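Phosphodiesterase (Salpingoeca rosetta, PDB 7D7P) is a phosphodiesterase of the HD superfamily, with an all-helical fold and bound zinc and magnesium ions. Local coordinates at residues R72-L77 with K88-W93; E81-D86 with I131-L136; F203-A208 with Q247-L252. One frame throughout, in Å; residues are numbered along the deposited sequence.

Contact 1: R72-L77 with K88-W93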
loop_
_atom_site.group_PDB
_atom_site.type_symbol
_atom_site.label_atom_id
_atom_site.label_comp_id
_atom_site.label_asym_id
_atom_site.label_seq_id
_atom_site.Cartn_x
_atom_site.Cartn_y
_atom_site.Cartn_z
ATOM N N ARG A 72 34.618 13.787 11.531
ATOM C CA ARG A 72 35.082 12.931 10.444
ATOM C C ARG A 72 34.322 13.208 9.153
ATOM O O ARG A 72 34.905 13.144 8.063
ATOM C CB ARG A 72 34.947 11.460 10.833
ATOM C CG ARG A 72 36.125 10.914 11.612
ATOM C CD ARG A 72 36.047 9.399 11.742
ATOM N NE ARG A 72 36.238 8.712 10.465
ATOM C CZ ARG A 72 36.159 7.394 10.307
ATOM N NH1 ARG A 72 35.884 6.613 11.343
ATOM N NH2 ARG A 72 36.350 6.854 9.112
ATOM N N VAL A 73 33.022 13.500 9.248
ATOM C CA VAL A 73 32.253 13.839 8.053
ATOM C C VAL A 73 32.831 15.086 7.393
ATOM O O VAL A 73 33.065 15.117 6.179
ATOM C CB VAL A 73 30.765 14.024 8.399
ATOM C CG1 VAL A 73 30.024 14.646 7.221
ATOM C CG2 VAL A 73 30.135 12.694 8.784
ATOM N N PHE A 74 33.076 16.131 8.191
ATOM C CA PHE A 74 33.675 17.354 7.664
ATOM C C PHE A 74 35.074 17.097 7.115
ATOM O O PHE A 74 35.446 17.631 6.063
ATOM C CB PHE A 74 33.729 18.426 8.756
ATOM C CG PHE A 74 32.440 19.175 8.945
ATOM C CD1 PHE A 74 31.361 18.576 9.574
ATOM C CD2 PHE A 74 32.317 20.485 8.511
ATOM C CE1 PHE A 74 30.178 19.265 9.759
ATOM C CE2 PHE A 74 31.139 21.180 8.690
ATOM C CZ PHE A 74 30.066 20.569 9.315
ATOM N N GLN A 75 35.869 16.286 7.817
ATOM C CA GLN A 75 37.247 16.053 7.397
ATOM C C GLN A 75 37.306 15.232 6.114
ATOM O O GLN A 75 38.009 15.597 5.165
ATOM C CB GLN A 75 38.027 15.361 8.515
ATOM N N GLU A 76 36.566 14.120 6.063
ATOM C CA GLU A 76 36.692 13.211 4.928
ATOM C C GLU A 76 36.067 13.781 3.658
ATOM O O GLU A 76 36.484 13.417 2.552
ATOM C CB GLU A 76 36.081 11.855 5.276
ATOM C CG GLU A 76 36.836 11.137 6.389
ATOM C CD GLU A 76 36.486 9.667 6.496
ATOM O OE1 GLU A 76 36.944 9.021 7.461
ATOM O OE2 GLU A 76 35.755 9.158 5.620
ATOM N N LEU A 77 35.082 14.669 3.786
ATOM C CA LEU A 77 34.513 15.345 2.625
ATOM C C LEU A 77 35.350 16.530 2.161
ATOM O O LEU A 77 34.963 17.195 1.192
ATOM C CB LEU A 77 33.085 15.809 2.926
ATOM C CG LEU A 77 32.052 14.687 3.037
ATOM C CD1 LEU A 77 30.702 15.233 3.475
ATOM C CD2 LEU A 77 31.937 13.945 1.710
ATOM N N LYS A 88 39.187 24.490 15.866
ATOM C CA LYS A 88 38.718 24.888 17.188
ATOM C C LYS A 88 37.349 25.555 17.113
ATOM O O LYS A 88 36.531 25.393 18.026
ATOM C CB LYS A 88 39.733 25.819 17.852
ATOM C CG LYS A 88 41.111 25.198 18.023
ATOM C CD LYS A 88 41.981 26.013 18.968
ATOM C CE LYS A 88 42.096 27.456 18.508
ATOM N NZ LYS A 88 42.688 27.562 17.146
ATOM N N LYS A 89 37.076 26.295 16.037
ATOM C CA LYS A 89 35.747 26.871 15.865
ATOM C C LYS A 89 34.736 25.809 15.453
ATOM O O LYS A 89 33.575 25.855 15.875
ATOM C CB LYS A 89 35.790 28.004 14.840
ATOM C CG LYS A 89 36.683 29.158 15.251
ATOM C CD LYS A 89 36.487 30.362 14.350
ATOM C CE LYS A 89 37.359 31.524 14.802
ATOM N NZ LYS A 89 37.012 32.787 14.093
ATOM N N LEU A 90 35.158 24.846 14.628
ATOM C CA LEU A 90 34.271 23.746 14.268
ATOM C C LEU A 90 33.830 22.967 15.502
ATOM O O LEU A 90 32.643 22.655 15.658
ATOM C CB LEU A 90 34.962 22.821 13.266
ATOM C CG LEU A 90 34.180 21.562 12.873
ATOM C CD1 LEU A 90 32.950 21.918 12.052
ATOM C CD2 LEU A 90 35.064 20.577 12.123
ATOM N N ARG A 91 34.767 22.663 16.404
ATOM C CA ARG A 91 34.414 21.919 17.610
ATOM C C ARG A 91 33.588 22.770 18.567
ATOM O O ARG A 91 32.688 22.255 19.241
ATOM C CB ARG A 91 35.679 21.403 18.295
ATOM C CG ARG A 91 36.424 20.367 17.469
ATOM C CD ARG A 91 37.691 19.892 18.161
ATOM N NE ARG A 91 38.365 18.851 17.390
ATOM C CZ ARG A 91 38.039 17.563 17.434
ATOM N NH1 ARG A 91 37.047 17.154 18.214
ATOM N NH2 ARG A 91 38.703 16.685 16.696
ATOM N N LYS A 92 33.882 24.071 18.645
ATOM C CA LYS A 92 33.073 24.960 19.475
ATOM C C LYS A 92 31.667 25.111 18.905
ATOM O O LYS A 92 30.685 25.131 19.655
ATOM C CB LYS A 92 33.756 26.323 19.601
ATOM C CG LYS A 92 33.057 27.290 20.544
ATOM C CD LYS A 92 32.978 26.733 21.959
ATOM C CE LYS A 92 34.365 26.511 22.547
ATOM N NZ LYS A 92 34.310 25.809 23.862
ATOM N N TRP A 93 31.554 25.213 17.579
ATOM C CA TRP A 93 30.241 25.245 16.943
ATOM C C TRP A 93 29.474 23.952 17.200
ATOM O O TRP A 93 28.283 23.984 17.537
ATOM C CB TRP A 93 30.404 25.500 15.443
ATOM C CG TRP A 93 29.155 25.310 14.637
ATOM C CD1 TRP A 93 28.112 26.182 14.521
ATOM C CD2 TRP A 93 28.826 24.180 13.817
ATOM N NE1 TRP A 93 27.151 25.663 13.686
ATOM C CE2 TRP A 93 27.565 24.435 13.242
ATOM C CE3 TRP A 93 29.474 22.977 13.518
ATOM C CZ2 TRP A 93 26.939 23.532 12.383
ATOM C CZ3 TRP A 93 28.850 22.080 12.666
ATOM C CH2 TRP A 93 27.596 22.364 12.108
#
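Phe74 and Leu90 mark the nearest approach of the backbones, their CA atoms 9.2 Å apart, a spacing at which helix 63-76 and helix 87-99 can touch by side chains while their main chains stay separate. Phe74 is the residue that bridges the distance. CG of Phe74 stands beside the backbone N and anti to the carbonyl carbon (chi1 -82°), which presents the ring to the other helix. Leu90 comes over one face of that ring: its CD1 methyl lies 4.0 Å from the centroid of the Phe74 ring, slightly displaced toward the rim, and makes a CH-pi contact. The methyl sits over the CD2-CE2 bond, with both Phe74 CD2 and Phe74 CE2 3.9 Å from Leu90 CD1. Farther out, Phe74 CZ meets Trp93 CZ3 at 3.9 Å. Here the six-membered ring of Trp93 and the phenyl ring are tilted at 66°, with centroids 5.9 Å apart, an oblique aromatic pair. Leu90 and Trp93 lie three residues apart on helix 87-99, so one side of that helix supplies both partners of the phenylalanine. Leu137 and Leu140 of helix 133-145 also pack on Phe74, and Leu144 of the same helix on Trp93, while Val79 and Ile80 reach Phe74 from the short helix 79-82. A ring with a methyl over one face and an indole met obliquely at CZ thus joins helix 63-76 to helix 87-99, in an apolar core that helices 79-82 and 133-145 of this all-helical fold close.

Contact 2: E81-D86 with I131-L136; sequences EQFNID and ITEVEL
The capped N-terminal end of helix 133-145 is the site of this contact: Phe83, the first residue to leave helical geometry after helix 79-82, packs there with Gln82 against Glu133 and Val134. The phenyl ring comes in edge first: Phe83 CE2 is 3.5 Å from the backbone oxygen Glu133 O, which lies near the ring plane, and 3.6 Å from Glu133 CG. Phe83 CZ rests 3.7 Å from Val134 CG2, with the two side chains crossing at about a right angle. Glu133 bends at chi2 (69°), which brings its carboxylate across the CB and CG of Gln82, and Gln82 CG comes to 3.4 Å from Glu133 OE2. The polar end of Glu133 is held elsewhere, since OE1 accepts from the backbone N of Ala40. Thr132, the N-cap of helix 133-145, and Glu135 form a capping box: Glu135 N donates to Thr132 OG1 at 3.1 Å in a nearly straight bond, and Thr132 N returns one to Glu135 OE1 at 3.2 Å, met from above the carboxylate plane. These reciprocal bonds engage the N-cap amide and one amide of the first turn, and the Glu135 carboxylate also carries salt bridges to Arg205 and Arg248. The Phe83 side chain also touches Leu198, and its backbone oxygen accepts from Asn197 ND2.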
loop_
_atom_site.group_PDB
_atom_site.type_symbol
_atom_site.label_atom_id
_atom_site.label_comp_id
_atom_site.label_asym_id
_atom_site.label_seq_id
_atom_site.Cartn_x
_atom_site.Cartn_y
_atom_site.Cartn_z
ATOM N N GLU A 81 39.541 21.607 4.699
ATOM C CA GLU A 81 40.672 22.175 3.974
ATOM C C GLU A 81 40.227 23.081 2.832
ATOM O O GLU A 81 40.932 24.041 2.504
ATOM C CB GLU A 81 41.583 21.061 3.452
ATOM C CG GLU A 81 40.963 20.164 2.401
ATOM C CD GLU A 81 41.886 19.029 1.998
ATOM O OE1 GLU A 81 42.613 18.515 2.876
ATOM O OE2 GLU A 81 41.888 18.652 0.805
ATOM N N GLN A 82 39.062 22.814 2.232
ATOM C CA GLN A 82 38.598 23.641 1.122
ATOM C C GLN A 82 38.206 25.041 1.579
ATOM O O GLN A 82 38.286 25.991 0.793
ATOM C CB GLN A 82 37.417 22.969 0.417
ATOM C CG GLN A 82 37.806 21.825 -0.510
ATOM C CD GLN A 82 38.526 22.295 -1.758
ATOM O OE1 GLN A 82 38.139 23.286 -2.379
ATOM N NE2 GLN A 82 39.584 21.583 -2.133
ATOM N N PHE A 83 37.779 25.195 2.834
ATOM C CA PHE A 83 37.393 26.503 3.350
ATOM C C PHE A 83 38.288 26.981 4.487
ATOM O O PHE A 83 37.933 27.952 5.169
ATOM C CB PHE A 83 35.927 26.482 3.792
ATOM C CG PHE A 83 34.965 26.266 2.660
ATOM C CD1 PHE A 83 34.632 27.308 1.810
ATOM C CD2 PHE A 83 34.414 25.016 2.430
ATOM C CE1 PHE A 83 33.753 27.112 0.759
ATOM C CE2 PHE A 83 33.535 24.812 1.380
ATOM C CZ PHE A 83 33.203 25.862 0.545
ATOM N N ASN A 84 39.443 26.343 4.693
ATOM C CA ASN A 84 40.401 26.730 5.730
ATOM C C ASN A 84 39.708 26.881 7.083
ATOM O O ASN A 84 39.855 27.886 7.782
ATOM C CB ASN A 84 41.144 28.013 5.343
ATOM C CG ASN A 84 41.909 27.877 4.036
ATOM O OD1 ASN A 84 42.408 26.801 3.702
ATOM N ND2 ASN A 84 42.005 28.972 3.288
ATOM N N ILE A 85 38.935 25.862 7.444
ATOM C CA ILE A 85 38.104 25.911 8.642
ATOM C C ILE A 85 38.980 25.766 9.879
ATOM O O ILE A 85 39.785 24.834 9.980
ATOM C CB ILE A 85 37.026 24.816 8.596
ATOM C CG1 ILE A 85 35.908 25.205 7.624
ATOM C CG2 ILE A 85 36.475 24.548 9.987
ATOM C CD1 ILE A 85 34.863 24.120 7.415
ATOM N N ASP A 86 38.826 26.692 10.821
ATOM C CA ASP A 86 39.474 26.581 12.125
ATOM C C ASP A 86 38.821 25.444 12.904
ATOM O O ASP A 86 37.653 25.539 13.293
ATOM C CB ASP A 86 39.365 27.905 12.877
ATOM C CG ASP A 86 40.166 27.922 14.169
ATOM O OD1 ASP A 86 40.700 26.866 14.576
ATOM O OD2 ASP A 86 40.261 29.006 14.784
ATOM N N ILE A 131 26.960 18.803 -7.162
ATOM C CA ILE A 131 26.962 19.693 -6.007
ATOM C C ILE A 131 28.256 20.498 -5.985
ATOM O O ILE A 131 29.331 20.000 -6.350
ATOM C CB ILE A 131 26.768 18.900 -4.701
ATOM C CG1 ILE A 131 26.346 19.836 -3.566
ATOM C CG2 ILE A 131 28.035 18.151 -4.308
ATOM C CD1 ILE A 131 26.052 19.124 -2.260
ATOM N N THR A 132 28.155 21.758 -5.576
ATOM C CA THR A 132 29.329 22.606 -5.451
ATOM C C THR A 132 29.924 22.488 -4.052
ATOM O O THR A 132 29.311 21.953 -3.126
ATOM C CB THR A 132 28.987 24.066 -5.759
ATOM O OG1 THR A 132 28.358 24.664 -4.617
ATOM C CG2 THR A 132 28.054 24.156 -6.960
ATOM N N GLU A 133 31.146 23.007 -3.909
ATOM C CA GLU A 133 31.834 22.951 -2.624
ATOM C C GLU A 133 31.079 23.728 -1.555
ATOM O O GLU A 133 30.960 23.270 -0.413
ATOM C CB GLU A 133 33.256 23.490 -2.772
ATOM C CG GLU A 133 34.202 23.040 -1.678
ATOM C CD GLU A 133 34.510 21.561 -1.759
ATOM O OE1 GLU A 133 34.681 21.051 -2.887
ATOM O OE2 GLU A 133 34.579 20.908 -0.697
ATOM N N VAL A 134 30.565 24.909 -1.904
ATOM C CA VAL A 134 29.834 25.713 -0.930
ATOM C C VAL A 134 28.525 25.031 -0.550
ATOM O O VAL A 134 28.149 24.995 0.628
ATOM C CB VAL A 134 29.606 27.136 -1.475
ATOM C CG1 VAL A 134 28.585 27.881 -0.626
ATOM C CG2 VAL A 134 30.919 27.905 -1.524
ATOM N N GLU A 135 27.820 24.462 -1.532
ATOM C CA GLU A 135 26.570 23.765 -1.240
ATOM C C GLU A 135 26.805 22.520 -0.391
ATOM O O GLU A 135 25.946 22.156 0.418
ATOM C CB GLU A 135 25.854 23.399 -2.541
ATOM C CG GLU A 135 25.347 24.601 -3.331
ATOM C CD GLU A 135 25.019 24.263 -4.773
ATOM O OE1 GLU A 135 25.322 23.132 -5.212
ATOM O OE2 GLU A 135 24.462 25.136 -5.474
ATOM N N LEU A 136 27.954 21.863 -0.554
ATOM C CA LEU A 136 28.269 20.708 0.281
ATOM C C LEU A 136 28.433 21.118 1.738
ATOM O O LEU A 136 27.873 20.481 2.639
ATOM C CB LEU A 136 29.534 20.018 -0.230
ATOM C CG LEU A 136 30.024 18.815 0.576
ATOM C CD1 LEU A 136 28.983 17.704 0.578
ATOM C CD2 LEU A 136 31.357 18.311 0.032
#

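Contact 3: F203-A208 with Q247-L252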
loop_
_atom_site.group_PDB
_atom_site.type_symbol
_atom_site.label_atom_id
_atom_site.label_comp_id
_atom_site.label_asym_id
_atom_site.label_seq_id
_atom_site.Cartn_x
_atom_site.Cartn_y
_atom_site.Cartn_z
ATOM N N PHE A 203 28.686 32.960 0.683
ATOM C CA PHE A 203 27.813 32.917 1.851
ATOM C C PHE A 203 26.355 33.112 1.455
ATOM O O PHE A 203 25.461 32.495 2.046
ATOM C CB PHE A 203 28.235 33.972 2.872
ATOM C CG PHE A 203 27.327 34.049 4.069
ATOM C CD1 PHE A 203 27.419 33.109 5.085
ATOM C CD2 PHE A 203 26.374 35.050 4.171
ATOM C CE1 PHE A 203 26.580 33.170 6.184
ATOM C CE2 PHE A 203 25.532 35.117 5.269
ATOM C CZ PHE A 203 25.636 34.176 6.276
ATOM N N LYS A 204 26.098 33.967 0.460
ATOM C CA LYS A 204 24.729 34.165 -0.009
ATOM C C LYS A 204 24.132 32.866 -0.537
ATOM O O LYS A 204 22.957 32.568 -0.289
ATOM C CB LYS A 204 24.691 35.249 -1.087
ATOM C CG LYS A 204 24.864 36.664 -0.551
ATOM C CD LYS A 204 24.737 37.703 -1.656
ATOM C CE LYS A 204 23.295 37.854 -2.112
ATOM N NZ LYS A 204 22.439 38.468 -1.056
ATOM N N ARG A 205 24.924 32.079 -1.270
ATOM C CA ARG A 205 24.430 30.793 -1.753
ATOM C C ARG A 205 24.295 29.796 -0.608
ATOM O O ARG A 205 23.302 29.062 -0.531
ATOM C CB ARG A 205 25.358 30.255 -2.844
ATOM C CG ARG A 205 24.973 28.889 -3.387
ATOM C CD ARG A 205 23.601 28.904 -4.045
ATOM N NE ARG A 205 23.291 27.622 -4.672
ATOM C CZ ARG A 205 22.140 27.337 -5.272
ATOM N NH1 ARG A 205 21.175 28.244 -5.332
ATOM N NH2 ARG A 205 21.953 26.141 -5.816
ATOM N N LEU A 206 25.275 29.772 0.300
ATOM C CA LEU A 206 25.194 28.895 1.465
ATOM C C LEU A 206 23.969 29.211 2.314
ATOM O O LEU A 206 23.272 28.299 2.778
ATOM C CB LEU A 206 26.467 29.015 2.301
ATOM C CG LEU A 206 26.464 28.259 3.633
ATOM C CD1 LEU A 206 27.667 27.335 3.722
ATOM C CD2 LEU A 206 26.441 29.223 4.810
ATOM N N ARG A 207 23.693 30.499 2.534
ATOM C CA ARG A 207 22.522 30.884 3.316
ATOM C C ARG A 207 21.234 30.474 2.613
ATOM O O ARG A 207 20.303 29.968 3.250
ATOM C CB ARG A 207 22.543 32.392 3.577
ATOM C CG ARG A 207 21.318 32.934 4.295
ATOM C CD ARG A 207 21.632 34.257 4.990
ATOM N NE ARG A 207 20.434 34.938 5.478
ATOM C CZ ARG A 207 19.815 34.643 6.619
ATOM N NH1 ARG A 207 20.275 33.672 7.396
ATOM N NH2 ARG A 207 18.730 35.318 6.981
ATOM N N ALA A 208 21.167 30.674 1.293
ATOM C CA ALA A 208 19.974 30.290 0.545
ATOM C C ALA A 208 19.748 28.783 0.590
ATOM O O ALA A 208 18.605 28.324 0.690
ATOM C CB ALA A 208 20.085 30.772 -0.900
ATOM N N GLN A 247 17.076 24.032 -10.028
ATOM C CA GLN A 247 16.772 22.606 -10.050
ATOM C C GLN A 247 17.734 21.816 -9.170
ATOM O O GLN A 247 17.347 20.797 -8.587
ATOM C CB GLN A 247 16.811 22.091 -11.490
ATOM C CG GLN A 247 16.228 20.705 -11.685
ATOM C CD GLN A 247 15.789 20.461 -13.117
ATOM O OE1 GLN A 247 14.964 21.197 -13.659
ATOM N NE2 GLN A 247 16.343 19.426 -13.738
ATOM N N ARG A 248 18.986 22.269 -9.060
ATOM C CA ARG A 248 19.933 21.611 -8.166
ATOM C C ARG A 248 19.565 21.846 -6.706
ATOM O O ARG A 248 19.710 20.946 -5.871
ATOM C CB ARG A 248 21.355 22.100 -8.448
ATOM C CG ARG A 248 22.427 21.382 -7.642
ATOM C CD ARG A 248 23.828 21.753 -8.111
ATOM N NE ARG A 248 24.179 23.135 -7.793
ATOM C CZ ARG A 248 24.269 24.111 -8.692
ATOM N NH1 ARG A 248 24.030 23.858 -9.972
ATOM N NH2 ARG A 248 24.597 25.339 -8.312
ATOM N N LEU A 249 19.084 23.049 -6.378
ATOM C CA LEU A 249 18.643 23.319 -5.014
ATOM C C LEU A 249 17.437 22.462 -4.648
ATOM O O LEU A 249 17.324 21.989 -3.509
ATOM C CB LEU A 249 18.319 24.804 -4.846
ATOM C CG LEU A 249 17.823 25.228 -3.460
ATOM C CD1 LEU A 249 18.807 24.799 -2.376
ATOM C CD2 LEU A 249 17.572 26.729 -3.398
ATOM N N PHE A 250 16.524 22.249 -5.601
ATOM C CA PHE A 250 15.387 21.368 -5.355
ATOM C C PHE A 250 15.851 19.964 -4.985
ATOM O O PHE A 250 15.302 19.342 -4.066
ATOM C CB PHE A 250 14.481 21.329 -6.587
ATOM C CG PHE A 250 13.385 20.299 -6.508
ATOM C CD1 PHE A 250 12.238 20.546 -5.773
ATOM C CD2 PHE A 250 13.496 19.094 -7.181
ATOM C CE1 PHE A 250 11.228 19.607 -5.700
ATOM C CE2 PHE A 250 12.489 18.150 -7.113
ATOM C CZ PHE A 250 11.355 18.407 -6.371
ATOM N N VAL A 251 16.868 19.454 -5.685
ATOM C CA VAL A 251 17.392 18.121 -5.401
ATOM C C VAL A 251 18.010 18.071 -4.008
ATOM O O VAL A 251 17.823 17.099 -3.266
ATOM C CB VAL A 251 18.401 17.708 -6.489
ATOM C CG1 VAL A 251 19.174 16.465 -6.067
ATOM C CG2 VAL A 251 17.684 17.477 -7.811
ATOM N N LEU A 252 18.755 19.114 -3.630
ATOM C CA LEU A 252 19.316 19.166 -2.282
ATOM C C LEU A 252 18.216 19.161 -1.228
ATOM O O LEU A 252 18.330 18.476 -0.205
ATOM C CB LEU A 252 20.202 20.403 -2.126
ATOM C CG LEU A 252 21.372 20.541 -3.103
ATOM C CD1 LEU A 252 22.167 21.803 -2.811
ATOM C CD2 LEU A 252 22.266 19.313 -3.052
#
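Arg205 NH2, 3.7 Å from Arg248 NH2, is gripped by a salt bridge to Glu135 OE2 and more weakly by the backbone oxygen of Asn245. Arg248 NE bonds the other oxygen of the same carboxylate, so the two guanidinium groups converge on a single anion, and the Glu135 carboxylate draws them together. Their planes stand 66° apart and the two groups approach obliquely. Arg205 arrives from a CB that does not point at the other helix: a bend at chi2 (62°) swings the otherwise extended chain over. Its NH2 also comes within 4.0 Å of Leu249 CB, and the two side chains point in opposite senses as they pass. Arg248 bends later, at chi3 (69°), and its guanidinium is fixed further by Leu241 O at NH1 and Asn245 OD1 at NH2. Leu249 continues the packing onto Val209 and Asn212 farther along helix 200-215. Glu135, in the first turn of helix 133-145, thus joins helix 200-215 to helix 245-260, and farther along the same helix Leu137 and Ala138 pack on Leu206 and Met139 on Leu252.

Helix 133-145 is the element around which the three contacts gather: it supplies one half of contact 2, and its side chains also reach the residues of contacts 1 and 3. Along the chain contacts 1 and 2 alternate, since 81-86 falls between 72-77 and 88-93, while contact 3 follows both. Their centres lie about 11 Å apart for contacts 1 and 2, about 14 Å for contacts 2 and 3, and about 21 Å for contacts 1 and 3, which do not touch. Contact 2 therefore stands as the intermediary, packing against contact 1 and tied to contact 3 by salt bridges, and so connecting N-terminal helices to helices 200-215 and 245-260.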